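Local coordinates for protein aeromonas extracellular serine protease (Aeromonas sobria, PDB 3WQB) that cleaves peptide bonds after two basic residues, one of them lysine, as a calcium-binding secreted serine protease and probable virulence factor, at residues Gln202-Leu205 with Ala211-Lys214; Ala75-Gly80 with Lys156-Ala161; Asn171-Gln176 with Leu348-Tyr353; Leu361-Ala366 with Ala427-Leu432. The protein carries 1 engineered substitution. All blocks are in the same frame, centred on the assembly; numbering follows the deposited sequence.

Interaction 1: Gln202-Leu205 with Ala211-Lys214; sequences QQTL and AYIK
The last turn of helix 191-205 meets the start of strand 211-215 where Thr204 and Ala211 bring their CA atoms to 6.1 Å. Tyr212 is the strand residue that reaches the helix. Its CG stands anti to the carbonyl carbon (chi1 -68°), and this carries the ring back along the strand toward the helix end. Gln203 and Thr204 both meet the ring at its edge, not over a face. The phenol end is closest: Tyr212 OH lies 3.1 Å from Gln203 CB, and CG of the same glutamine is almost as near. The Gln203 chain then bends at chi2 (-73°), and its amide plane stands 75° from the ring plane. The amide is held elsewhere, with NE2 donating to Arg169 O and OE1 bonded to Lys206 NZ. Thr204 OG1 sits 3.7 Å from Tyr212 CD1. One water joins the Thr204 hydroxyl to the strand backbone. It donates to Thr204 OG1 at 2.9 Å and accepts from Tyr212 N at 3.0 Å. Thr204 OG1 is also bonded to Phe200 O in the preceding helical turn. Tyr212 OH has its own hydrogen bond to Leu162 O, and the ring stacks with Phe200 and Phe174. The contact lies within the beta-alpha-beta unit of strand 173-179, helix 191-205 and strand 211-215, in the subtilisin-like domain. Direct contact between the segments is thus van der Waals packing on a ring edge. The bound water supplies the polar link and satisfies a strand N-H that faces the helix end.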
loop_
_atom_site.group_PDB
_atom_site.type_symbol
_atom_site.label_atom_id
_atom_site.label_comp_id
_atom_site.label_asym_id
_atom_site.label_seq_id
_atom_site.Cartn_x
_atom_site.Cartn_y
_atom_site.Cartn_z
ATOM N N GLN A 202 2.647 -5.067 17.186
ATOM C CA GLN A 202 2.494 -4.587 18.557
ATOM C C GLN A 202 1.557 -3.386 18.634
ATOM O O GLN A 202 0.747 -3.265 19.548
ATOM C CB GLN A 202 3.856 -4.256 19.146
ATOM C CG GLN A 202 4.665 -5.489 19.437
ATOM C CD GLN A 202 3.875 -6.544 20.231
ATOM O OE1 GLN A 202 3.214 -6.229 21.233
ATOM N NE2 GLN A 202 3.959 -7.804 19.794
ATOM N N GLN A 203 1.676 -2.497 17.654
ATOM C CA GLN A 203 0.861 -1.299 17.599
ATOM C C GLN A 203 -0.596 -1.582 17.253
ATOM O O GLN A 203 -1.495 -0.889 17.721
ATOM C CB GLN A 203 1.465 -0.315 16.604
ATOM C CG GLN A 203 2.687 0.427 17.167
ATOM C CD GLN A 203 2.289 1.459 18.206
ATOM O OE1 GLN A 203 2.343 1.201 19.410
ATOM N NE2 GLN A 203 1.849 2.617 17.742
ATOM N N THR A 204 -0.826 -2.591 16.420
ATOM C CA THR A 204 -2.189 -2.951 16.031
ATOM C C THR A 204 -2.931 -3.647 17.176
ATOM O O THR A 204 -4.092 -3.328 17.453
ATOM C CB THR A 204 -2.203 -3.853 14.780
ATOM O OG1 THR A 204 -1.623 -3.157 13.668
ATOM C CG2 THR A 204 -3.632 -4.263 14.417
ATOM N N LEU A 205 -2.258 -4.592 17.829
ATOM C CA LEU A 205 -2.938 -5.481 18.791
ATOM C C LEU A 205 -3.049 -4.988 20.235
ATOM O O LEU A 205 -3.619 -5.676 21.069
ATOM C CB LEU A 205 -2.335 -6.890 18.734
ATOM C CG LEU A 205 -2.514 -7.593 17.378
ATOM C CD1 LEU A 205 -1.892 -8.975 17.408
ATOM C CD2 LEU A 205 -3.982 -7.664 16.914
ATOM N N ALA A 211 -4.445 1.468 13.526
ATOM C CA ALA A 211 -4.697 0.993 12.173
ATOM C C ALA A 211 -3.685 1.558 11.185
ATOM O O ALA A 211 -3.610 2.779 10.996
ATOM C CB ALA A 211 -6.096 1.386 11.752
ATOM N N TYR A 212 -2.879 0.673 10.605
ATOM C CA TYR A 212 -1.985 1.034 9.500
ATOM C C TYR A 212 -2.760 0.979 8.195
ATOM O O TYR A 212 -3.392 -0.035 7.907
ATOM C CB TYR A 212 -0.770 0.087 9.461
ATOM C CG TYR A 212 0.132 0.290 10.647
ATOM C CD1 TYR A 212 -0.131 -0.346 11.868
ATOM C CD2 TYR A 212 1.237 1.133 10.563
ATOM C CE1 TYR A 212 0.683 -0.133 12.976
ATOM C CE2 TYR A 212 2.054 1.359 11.663
ATOM C CZ TYR A 212 1.773 0.718 12.870
ATOM O OH TYR A 212 2.582 0.916 13.959
ATOM N N ILE A 213 -2.730 2.082 7.441
ATOM C CA ILE A 213 -3.424 2.205 6.156
ATOM C C ILE A 213 -2.373 2.411 5.079
ATOM O O ILE A 213 -1.411 3.165 5.287
ATOM C CB ILE A 213 -4.416 3.399 6.169
ATOM C CG1 ILE A 213 -5.166 3.495 7.519
ATOM C CG2 ILE A 213 -5.345 3.342 4.964
ATOM C CD1 ILE A 213 -6.082 2.320 7.850
ATOM N N LYS A 214 -2.544 1.747 3.937
ATOM C CA LYS A 214 -1.464 1.604 2.982
ATOM C C LYS A 214 -1.942 1.708 1.533
ATOM O O LYS A 214 -2.880 1.016 1.130
ATOM C CB LYS A 214 -0.786 0.250 3.219
ATOM C CG LYS A 214 0.406 -0.067 2.323
ATOM C CD LYS A 214 1.558 0.921 2.528
ATOM C CE LYS A 214 2.846 0.390 1.940
ATOM N NZ LYS A 214 2.778 0.289 0.446
HETATM O O HOH W 1 -3.249 -2.118 11.505
#

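Interaction 2: Ala75-Gly80 with Lys156-Ala161; sequences AVVDDG and KDWLYA
The indole of Trp158 meets Val77 at a slant, with its CZ3 corner 3.9 Å from Val77 CG1. Beside the tryptophan corner, the same valine packs on the small side chain of Ala161. Both Val77 methyls reach it, and CG2 comes to 3.9 Å from Ala161 CB. CG1 stands anti to the backbone N (chi1 -176°), which sets one methyl against both Trp158 and Ala161 and turns the other to the last turn of the segment. There Val77 CG2 also lies 3.7 Å from Ala161 O. Ala75 CB touches the same carbonyl oxygen at 4.3 Å. Ala161 O is buried among the methyls of Val77 and Ala75 and the ring of Phe174, and finds no hydrogen-bond partner in the model. The contact is otherwise apolar. Beyond Val77 the chain leaves the strand at Asp78, predicted to be the aspartate of the charge relay system. Its OD1 accepts from Asp79 N at 2.7 Å and is also hydrogen-bonded to His115 ND1, the predicted relay histidine. The Asp78 side chain starts away from helix 155-164, so the helix packs behind the strand that presents it. Tyr178 touches Val77 and also meets the Trp158 ring, with planes about 50° apart. The axes of strand 75-77 and helix 156-161 approach to 10.1 Å and run nearly antiparallel, at 157°. Strand 73-77 lies between strands 140-144 and 173-179 in the parallel sheet of the subtilisin fold. Helix 155-164 covers one side of it, while Val76 points to helix 115-124.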
loop_
_atom_site.group_PDB
_atom_site.type_symbol
_atom_site.label_atom_id
_atom_site.label_comp_id
_atom_site.label_asym_id
_atom_site.label_seq_id
_atom_site.Cartn_x
_atom_site.Cartn_y
_atom_site.Cartn_z
ATOM N N ALA A 75 -1.001 9.792 12.264
ATOM C CA ALA A 75 0.343 10.108 11.762
ATOM C C ALA A 75 0.355 10.063 10.241
ATOM O O ALA A 75 -0.058 9.068 9.642
ATOM C CB ALA A 75 1.364 9.126 12.302
ATOM N N VAL A 76 0.856 11.127 9.625
ATOM C CA VAL A 76 1.026 11.176 8.181
ATOM C C VAL A 76 2.505 11.009 7.876
ATOM O O VAL A 76 3.314 11.920 8.096
ATOM C CB VAL A 76 0.449 12.483 7.603
ATOM C CG1 VAL A 76 0.684 12.570 6.116
ATOM C CG2 VAL A 76 -1.045 12.552 7.894
ATOM N N VAL A 77 2.856 9.812 7.422
ATOM C CA VAL A 77 4.238 9.456 7.116
ATOM C C VAL A 77 4.389 9.653 5.608
ATOM O O VAL A 77 3.908 8.864 4.806
ATOM C CB VAL A 77 4.550 8.011 7.574
ATOM C CG1 VAL A 77 6.020 7.666 7.342
ATOM C CG2 VAL A 77 4.183 7.832 9.053
ATOM N N ASP A 78 5.014 10.755 5.221
ATOM C CA ASP A 78 4.912 11.197 3.834
ATOM C C ASP A 78 6.073 12.138 3.485
ATOM O O ASP A 78 7.146 12.013 4.059
ATOM C CB ASP A 78 3.531 11.841 3.614
ATOM C CG ASP A 78 3.015 11.675 2.204
ATOM O OD1 ASP A 78 3.545 12.343 1.294
ATOM O OD2 ASP A 78 2.052 10.897 2.002
ATOM N N ASP A 79 5.878 13.058 2.540
ATOM C CA ASP A 79 6.977 13.913 2.087
ATOM C C ASP A 79 7.154 15.180 2.922
ATOM O O ASP A 79 8.096 15.939 2.705
ATOM C CB ASP A 79 6.822 14.251 0.597
ATOM C CG ASP A 79 5.679 15.222 0.315
ATOM O OD1 ASP A 79 4.967 15.641 1.259
ATOM O OD2 ASP A 79 5.509 15.598 -0.868
ATOM N N GLY A 80 6.270 15.387 3.892
ATOM C CA GLY A 80 6.214 16.660 4.598
ATOM C C GLY A 80 4.806 17.000 5.031
ATOM O O GLY A 80 3.849 16.298 4.695
ATOM N N LYS A 156 16.004 4.052 11.220
ATOM C CA LYS A 156 15.742 4.753 12.478
ATOM C C LYS A 156 14.571 5.727 12.324
ATOM O O LYS A 156 13.791 5.927 13.245
ATOM C CB LYS A 156 17.000 5.470 12.981
ATOM C CG LYS A 156 17.434 6.671 12.175
ATOM C CD LYS A 156 18.518 7.460 12.924
ATOM C CE LYS A 156 19.030 8.619 12.085
ATOM N NZ LYS A 156 20.218 9.276 12.697
ATOM N N ASP A 157 14.448 6.315 11.135
ATOM C CA ASP A 157 13.379 7.273 10.862
ATOM C C ASP A 157 12.035 6.585 10.589
ATOM O O ASP A 157 10.985 7.087 11.019
ATOM C CB ASP A 157 13.780 8.213 9.729
ATOM C CG ASP A 157 14.963 9.088 10.103
ATOM O OD1 ASP A 157 15.096 9.430 11.302
ATOM O OD2 ASP A 157 15.734 9.444 9.197
ATOM N N TRP A 158 12.059 5.435 9.906
ATOM C CA TRP A 158 10.827 4.642 9.762
ATOM C C TRP A 158 10.279 4.252 11.141
ATOM O O TRP A 158 9.101 4.430 11.415
ATOM C CB TRP A 158 11.035 3.385 8.906
ATOM C CG TRP A 158 11.272 3.645 7.446
ATOM C CD1 TRP A 158 12.402 3.345 6.736
ATOM C CD2 TRP A 158 10.359 4.236 6.510
ATOM N NE1 TRP A 158 12.248 3.703 5.415
ATOM C CE2 TRP A 158 11.010 4.266 5.252
ATOM C CE3 TRP A 158 9.054 4.747 6.608
ATOM C CZ2 TRP A 158 10.406 4.789 4.105
ATOM C CZ3 TRP A 158 8.458 5.279 5.467
ATOM C CH2 TRP A 158 9.130 5.288 4.230
ATOM N N LEU A 159 11.144 3.727 12.003
ATOM C CA LEU A 159 10.766 3.395 13.372
ATOM C C LEU A 159 10.173 4.605 14.098
ATOM O O LEU A 159 9.117 4.504 14.734
ATOM C CB LEU A 159 11.991 2.878 14.130
ATOM C CG LEU A 159 12.497 1.495 13.715
ATOM C CD1 LEU A 159 13.810 1.221 14.405
ATOM C CD2 LEU A 159 11.469 0.408 14.041
ATOM N N TYR A 160 10.843 5.755 13.985
ATOM C CA TYR A 160 10.419 6.957 14.675
ATOM C C TYR A 160 8.991 7.361 14.293
ATOM O O TYR A 160 8.193 7.779 15.145
ATOM C CB TYR A 160 11.398 8.119 14.428
ATOM C CG TYR A 160 11.221 9.236 15.434
ATOM C CD1 TYR A 160 10.248 10.229 15.255
ATOM C CD2 TYR A 160 12.001 9.279 16.589
ATOM C CE1 TYR A 160 10.060 11.231 16.196
ATOM C CE2 TYR A 160 11.824 10.273 17.520
ATOM C CZ TYR A 160 10.852 11.246 17.330
ATOM O OH TYR A 160 10.669 12.229 18.265
ATOM N N ALA A 161 8.682 7.236 13.005
ATOM C CA ALA A 161 7.420 7.708 12.440
ATOM C C ALA A 161 6.272 6.722 12.600
ATOM O O ALA A 161 5.109 7.130 12.616
ATOM C CB ALA A 161 7.607 8.017 10.974
#

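Interaction 3: Asn171-Gln176 with Leu348-Tyr353; sequences NRVFNQ and LLMSAY
Apolar and van der Waals contacts carry most of this interaction, and Met350 makes nearly all of them. With chi2 175° and chi3 169° the chain is extended beyond CG and reaches from helix 335-352 to Arg172 and Val173. The sulfur SD lies 3.9 Å from Val173 CG2 and slightly closer to Arg172 CB. The methyl CE ends 3.3 Å from Arg172 O.

The guanidinium of Arg172 comes from the opposite direction and lies along the methionine. Met350 CE sits over one face, 3.7 Å above the plane and toward its rim. Met350 CG lies against the same face, 3.7 Å from Arg172 NH1. A bend at chi3 (73°) turns the arginine end back over the thioether.

Polar links run from the rim of the guanidinium. A water in its plane accepts from Arg172 NH1 at 2.8 Å and donates to Tyr353 O at 2.7 Å, joining the arginine to the first residue past the helix. Arg172 NE binds Gly209 O and NH2 binds Leu356 O, so backbone carbonyls and water hold the group flat against Met350. Within the helix, Ser351 OG donates to Leu348 O, which also accepts from Ala352 N.

Strand 173-179 lies between strands 73-77 and 211-215 in the parallel sheet. Helix 335-352, whose first turn holds Ala336, the engineered residue at the predicted relay position, packs against that sheet. Val173 also packs on its Ser343 and Met346. Elsewhere on the helix, Leu349 and Ala352 meet helix 419-426.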
loop_
_atom_site.group_PDB
_atom_site.type_symbol
_atom_site.label_atom_id
_atom_site.label_comp_id
_atom_site.label_asym_id
_atom_site.label_seq_id
_atom_site.Cartn_x
_atom_site.Cartn_y
_atom_site.Cartn_z
ATOM N N ASN A 171 -0.395 7.327 18.283
ATOM C CA ASN A 171 -1.317 7.447 17.159
ATOM C C ASN A 171 -2.177 6.208 17.048
ATOM O O ASN A 171 -1.707 5.095 17.304
ATOM C CB ASN A 171 -0.566 7.673 15.856
ATOM C CG ASN A 171 0.055 9.031 15.800
ATOM O OD1 ASN A 171 -0.650 10.039 15.723
ATOM N ND2 ASN A 171 1.381 9.080 15.871
ATOM N N ARG A 172 -3.436 6.409 16.680
ATOM C CA ARG A 172 -4.327 5.296 16.378
ATOM C C ARG A 172 -4.484 5.024 14.878
ATOM O O ARG A 172 -5.084 4.020 14.509
ATOM C CB ARG A 172 -5.700 5.475 17.017
ATOM C CG ARG A 172 -5.703 5.219 18.523
ATOM C CD ARG A 172 -7.079 4.794 19.025
ATOM N NE ARG A 172 -7.368 3.425 18.612
ATOM C CZ ARG A 172 -8.580 2.876 18.553
ATOM N NH1 ARG A 172 -9.672 3.566 18.886
ATOM N NH2 ARG A 172 -8.698 1.615 18.135
ATOM N N VAL A 173 -3.959 5.902 14.015
ATOM C CA VAL A 173 -3.968 5.662 12.571
ATOM C C VAL A 173 -2.601 6.061 12.033
ATOM O O VAL A 173 -2.094 7.139 12.344
ATOM C CB VAL A 173 -5.086 6.460 11.847
ATOM C CG1 VAL A 173 -5.103 6.116 10.376
ATOM C CG2 VAL A 173 -6.455 6.167 12.460
ATOM N N PHE A 174 -2.003 5.184 11.233
ATOM C CA PHE A 174 -0.761 5.510 10.513
ATOM C C PHE A 174 -1.045 5.514 9.034
ATOM O O PHE A 174 -1.315 4.468 8.443
ATOM C CB PHE A 174 0.354 4.517 10.848
ATOM C CG PHE A 174 0.836 4.628 12.263
ATOM C CD1 PHE A 174 0.245 3.887 13.279
ATOM C CD2 PHE A 174 1.877 5.498 12.584
ATOM C CE1 PHE A 174 0.690 4.015 14.605
ATOM C CE2 PHE A 174 2.321 5.634 13.894
ATOM C CZ PHE A 174 1.728 4.888 14.909
ATOM N N ASN A 175 -1.023 6.710 8.456
ATOM C CA ASN A 175 -1.299 6.881 7.039
ATOM C C ASN A 175 -0.041 6.742 6.197
ATOM O O ASN A 175 0.905 7.503 6.376
ATOM C CB ASN A 175 -1.939 8.251 6.803
ATOM C CG ASN A 175 -2.409 8.424 5.382
ATOM O OD1 ASN A 175 -3.593 8.247 5.096
ATOM N ND2 ASN A 175 -1.485 8.753 4.477
ATOM N N GLN A 176 -0.031 5.752 5.304
ATOM C CA GLN A 176 1.127 5.475 4.449
ATOM C C GLN A 176 0.747 5.561 2.971
ATOM O O GLN A 176 0.450 4.544 2.318
ATOM C CB GLN A 176 1.704 4.103 4.743
ATOM C CG GLN A 176 2.064 3.890 6.187
ATOM C CD GLN A 176 2.295 2.434 6.437
ATOM O OE1 GLN A 176 3.433 1.944 6.367
ATOM N NE2 GLN A 176 1.198 1.699 6.630
ATOM N N LEU A 348 -13.215 8.458 11.897
ATOM C CA LEU A 348 -14.631 8.665 12.203
ATOM C C LEU A 348 -15.162 7.513 13.060
ATOM O O LEU A 348 -15.772 7.724 14.115
ATOM C CB LEU A 348 -15.466 8.814 10.923
ATOM C CG LEU A 348 -15.200 10.085 10.109
ATOM C CD1 LEU A 348 -16.092 10.143 8.881
ATOM C CD2 LEU A 348 -15.405 11.326 10.964
ATOM N N LEU A 349 -14.902 6.289 12.620
ATOM C CA LEU A 349 -15.394 5.129 13.339
ATOM C C LEU A 349 -14.811 5.056 14.738
ATOM O O LEU A 349 -15.529 4.800 15.703
ATOM C CB LEU A 349 -15.081 3.847 12.572
ATOM C CG LEU A 349 -15.719 3.709 11.195
ATOM C CD1 LEU A 349 -15.356 2.371 10.626
ATOM C CD2 LEU A 349 -17.217 3.897 11.222
ATOM N N MET A 350 -13.506 5.277 14.843
ATOM C CA MET A 350 -12.846 5.261 16.138
ATOM C C MET A 350 -13.409 6.321 17.072
ATOM O O MET A 350 -13.544 6.083 18.269
ATOM C CB MET A 350 -11.340 5.449 15.982
ATOM C CG MET A 350 -10.631 4.264 15.364
ATOM S SD MET A 350 -8.904 4.676 15.090
ATOM C CE MET A 350 -8.257 3.049 14.700
ATOM N N SER A 351 -13.737 7.492 16.543
ATOM C CA SER A 351 -14.264 8.555 17.401
ATOM C C SER A 351 -15.660 8.226 17.920
ATOM O O SER A 351 -16.002 8.606 19.041
ATOM C CB SER A 351 -14.235 9.918 16.709
ATOM O OG SER A 351 -15.206 10.043 15.680
ATOM N N ALA A 352 -16.447 7.516 17.110
ATOM C CA ALA A 352 -17.812 7.113 17.468
ATOM C C ALA A 352 -17.825 5.935 18.436
ATOM O O ALA A 352 -18.708 5.840 19.298
ATOM C CB ALA A 352 -18.599 6.765 16.225
ATOM N N TYR A 353 -16.843 5.045 18.289
ATOM C CA TYR A 353 -16.780 3.800 19.047
ATOM C C TYR A 353 -15.342 3.543 19.470
ATOM O O TYR A 353 -14.662 2.682 18.906
ATOM C CB TYR A 353 -17.358 2.637 18.222
ATOM C CG TYR A 353 -18.846 2.792 18.022
ATOM C CD1 TYR A 353 -19.741 2.418 19.022
ATOM C CD2 TYR A 353 -19.353 3.385 16.861
ATOM C CE1 TYR A 353 -21.102 2.601 18.866
ATOM C CE2 TYR A 353 -20.720 3.571 16.687
ATOM C CZ TYR A 353 -21.584 3.171 17.689
ATOM O OH TYR A 353 -22.931 3.363 17.532
HETATM O O HOH W 2 -12.086 2.340 18.069
#

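Interaction 4: Leu361-Ala366 with Ala427-Leu432; sequences LRDLLA and ANHQPL
Leu364 lies over one face of the His429 ring. Its CG is 4.2 Å from the ring centroid and 23° off the normal, a CH-pi contact placed toward the rim of the face. The CD2 methyl comes nearest, 3.6 Å from His429 ND1. At the ring edge sits the carboxylate of Asp363, with OD2 3.4 Å from His429 CE1 and its plane 47° from that of the ring. His429 CG stands anti to the backbone N (chi1 -177°), which extends the imidazole from the loop to the helix. Leu432 completes the contact, with CD1 at 4.2 Å from Asp363 CB.

The polar ends have their partners outside the two segments. Asp360 OD1 is bonded to both His429 NE2 and Leu432 N, and ties the loop to the start of helix 358-368. Asp363 OD1 makes a salt bridge with Arg367 NE and a hydrogen bond with Tyr539 OH, in the P-domain range. The loop 427-432 leads from helix 419-426 to strand 436-444, so the contact sits where the subtilisin domain passes to the P-domain. The NE2 bond to Asp360 could bias the imidazole somewhat toward its protonated form, while Arg367 probably tempers the effect of Asp363.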
loop_
_atom_site.group_PDB
_atom_site.type_symbol
_atom_site.label_atom_id
_atom_site.label_comp_id
_atom_site.label_asym_id
_atom_site.label_seq_id
_atom_site.Cartn_x
_atom_site.Cartn_y
_atom_site.Cartn_z
ATOM N N LEU A 361 -12.964 -2.845 13.621
ATOM C CA LEU A 361 -13.222 -1.791 12.646
ATOM C C LEU A 361 -13.097 -2.297 11.210
ATOM O O LEU A 361 -13.906 -1.947 10.349
ATOM C CB LEU A 361 -12.307 -0.596 12.909
ATOM C CG LEU A 361 -12.497 0.021 14.296
ATOM C CD1 LEU A 361 -11.286 0.853 14.660
ATOM C CD2 LEU A 361 -13.768 0.828 14.384
ATOM N N ARG A 362 -12.093 -3.139 10.965
ATOM C CA ARG A 362 -11.972 -3.813 9.670
ATOM C C ARG A 362 -13.215 -4.634 9.336
ATOM O O ARG A 362 -13.691 -4.604 8.193
ATOM C CB ARG A 362 -10.755 -4.727 9.631
ATOM C CG ARG A 362 -9.425 -4.025 9.516
ATOM C CD ARG A 362 -8.380 -5.043 9.117
ATOM N NE ARG A 362 -7.068 -4.423 9.019
ATOM C CZ ARG A 362 -5.942 -5.063 8.720
ATOM N NH1 ARG A 362 -5.945 -6.372 8.470
ATOM N NH2 ARG A 362 -4.804 -4.384 8.687
ATOM N N ASP A 363 -13.727 -5.368 10.325
ATOM C CA ASP A 363 -14.910 -6.198 10.134
ATOM C C ASP A 363 -16.107 -5.338 9.737
ATOM O O ASP A 363 -16.855 -5.669 8.813
ATOM C CB ASP A 363 -15.218 -6.972 11.420
ATOM C CG ASP A 363 -16.313 -8.002 11.235
ATOM O OD1 ASP A 363 -16.104 -8.971 10.470
ATOM O OD2 ASP A 363 -17.378 -7.847 11.872
ATOM N N LEU A 364 -16.268 -4.215 10.430
ATOM C CA LEU A 364 -17.379 -3.312 10.161
ATOM C C LEU A 364 -17.262 -2.652 8.791
ATOM O O LEU A 364 -18.248 -2.569 8.076
ATOM C CB LEU A 364 -17.484 -2.258 11.267
ATOM C CG LEU A 364 -17.932 -2.865 12.596
ATOM C CD1 LEU A 364 -17.555 -1.966 13.749
ATOM C CD2 LEU A 364 -19.424 -3.137 12.583
ATOM N N LEU A 365 -16.066 -2.182 8.438
ATOM C CA LEU A 365 -15.831 -1.609 7.118
ATOM C C LEU A 365 -16.075 -2.619 6.003
ATOM O O LEU A 365 -16.689 -2.294 4.983
ATOM C CB LEU A 365 -14.412 -1.041 7.041
ATOM C CG LEU A 365 -14.199 0.277 7.793
ATOM C CD1 LEU A 365 -12.726 0.540 8.043
ATOM C CD2 LEU A 365 -14.844 1.439 7.050
ATOM N N ALA A 366 -15.579 -3.842 6.188
ATOM C CA ALA A 366 -15.770 -4.888 5.177
ATOM C C ALA A 366 -17.243 -5.232 4.979
ATOM O O ALA A 366 -17.706 -5.316 3.846
ATOM C CB ALA A 366 -14.969 -6.126 5.506
ATOM N N ALA A 427 -23.101 0.108 15.999
ATOM C CA ALA A 427 -23.991 0.294 17.144
ATOM C C ALA A 427 -24.373 -1.040 17.765
ATOM O O ALA A 427 -24.695 -1.106 18.954
ATOM C CB ALA A 427 -25.234 1.057 16.715
ATOM N N ASN A 428 -24.330 -2.101 16.963
ATOM C CA ASN A 428 -24.725 -3.429 17.425
ATOM C C ASN A 428 -23.606 -4.459 17.353
ATOM O O ASN A 428 -23.837 -5.662 17.493
ATOM C CB ASN A 428 -25.957 -3.893 16.651
ATOM C CG ASN A 428 -27.198 -3.108 17.029
ATOM O OD1 ASN A 428 -27.884 -2.552 16.174
ATOM N ND2 ASN A 428 -27.482 -3.045 18.326
ATOM N N HIS A 429 -22.385 -3.980 17.155
ATOM C CA HIS A 429 -21.256 -4.866 16.961
ATOM C C HIS A 429 -20.839 -5.538 18.264
ATOM O O HIS A 429 -20.768 -4.897 19.313
ATOM C CB HIS A 429 -20.085 -4.088 16.361
ATOM C CG HIS A 429 -18.899 -4.939 16.049
ATOM N ND1 HIS A 429 -18.858 -5.797 14.969
ATOM C CD2 HIS A 429 -17.703 -5.059 16.672
ATOM C CE1 HIS A 429 -17.687 -6.409 14.942
ATOM N NE2 HIS A 429 -16.967 -5.980 15.965
ATOM N N GLN A 430 -20.581 -6.838 18.189
ATOM C CA GLN A 430 -19.972 -7.542 19.301
ATOM C C GLN A 430 -18.519 -7.853 18.953
ATOM O O GLN A 430 -18.229 -8.260 17.826
ATOM C CB GLN A 430 -20.773 -8.799 19.643
ATOM C CG GLN A 430 -22.129 -8.474 20.280
ATOM C CD GLN A 430 -22.008 -7.805 21.646
ATOM O OE1 GLN A 430 -21.128 -8.136 22.445
ATOM N NE2 GLN A 430 -22.897 -6.857 21.917
ATOM N N PRO A 431 -17.599 -7.642 19.908
ATOM C CA PRO A 431 -16.164 -7.750 19.630
ATOM C C PRO A 431 -15.739 -9.122 19.111
ATOM O O PRO A 431 -16.210 -10.155 19.600
ATOM C CB PRO A 431 -15.522 -7.473 20.992
ATOM C CG PRO A 431 -16.549 -6.716 21.756
ATOM C CD PRO A 431 -17.848 -7.320 21.326
ATOM N N LEU A 432 -14.880 -9.113 18.095
ATOM C CA LEU A 432 -14.201 -10.319 17.637
ATOM C C LEU A 432 -13.315 -10.887 18.748
ATOM O O LEU A 432 -12.746 -10.126 19.531
ATOM C CB LEU A 432 -13.342 -10.012 16.405
ATOM C CG LEU A 432 -14.036 -9.881 15.048
ATOM C CD1 LEU A 432 -13.023 -9.453 13.990
ATOM C CD2 LEU A 432 -14.727 -11.168 14.644
#

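From the N terminus, interaction 2 closes first, bringing helix 155-164 onto strand 73-77 across 75 residues. Interaction 3 opens next and joins strand 173-179 to helix 335-352, far along the chain. Interaction 1 opens and closes within that span, across a five-residue loop from helix 191-205 to strand 211-215. Interaction 4 follows in series and fixes the loop after helix 419-426 to helix 358-368. None of the loops cross. Interactions 1, 2 and 3 share one parallel sheet: strand 173-179 pairs with 73-77 on one side and 211-215 on the other. Interaction 4 touches interaction 3 through helix packing, including Met350 on Leu361.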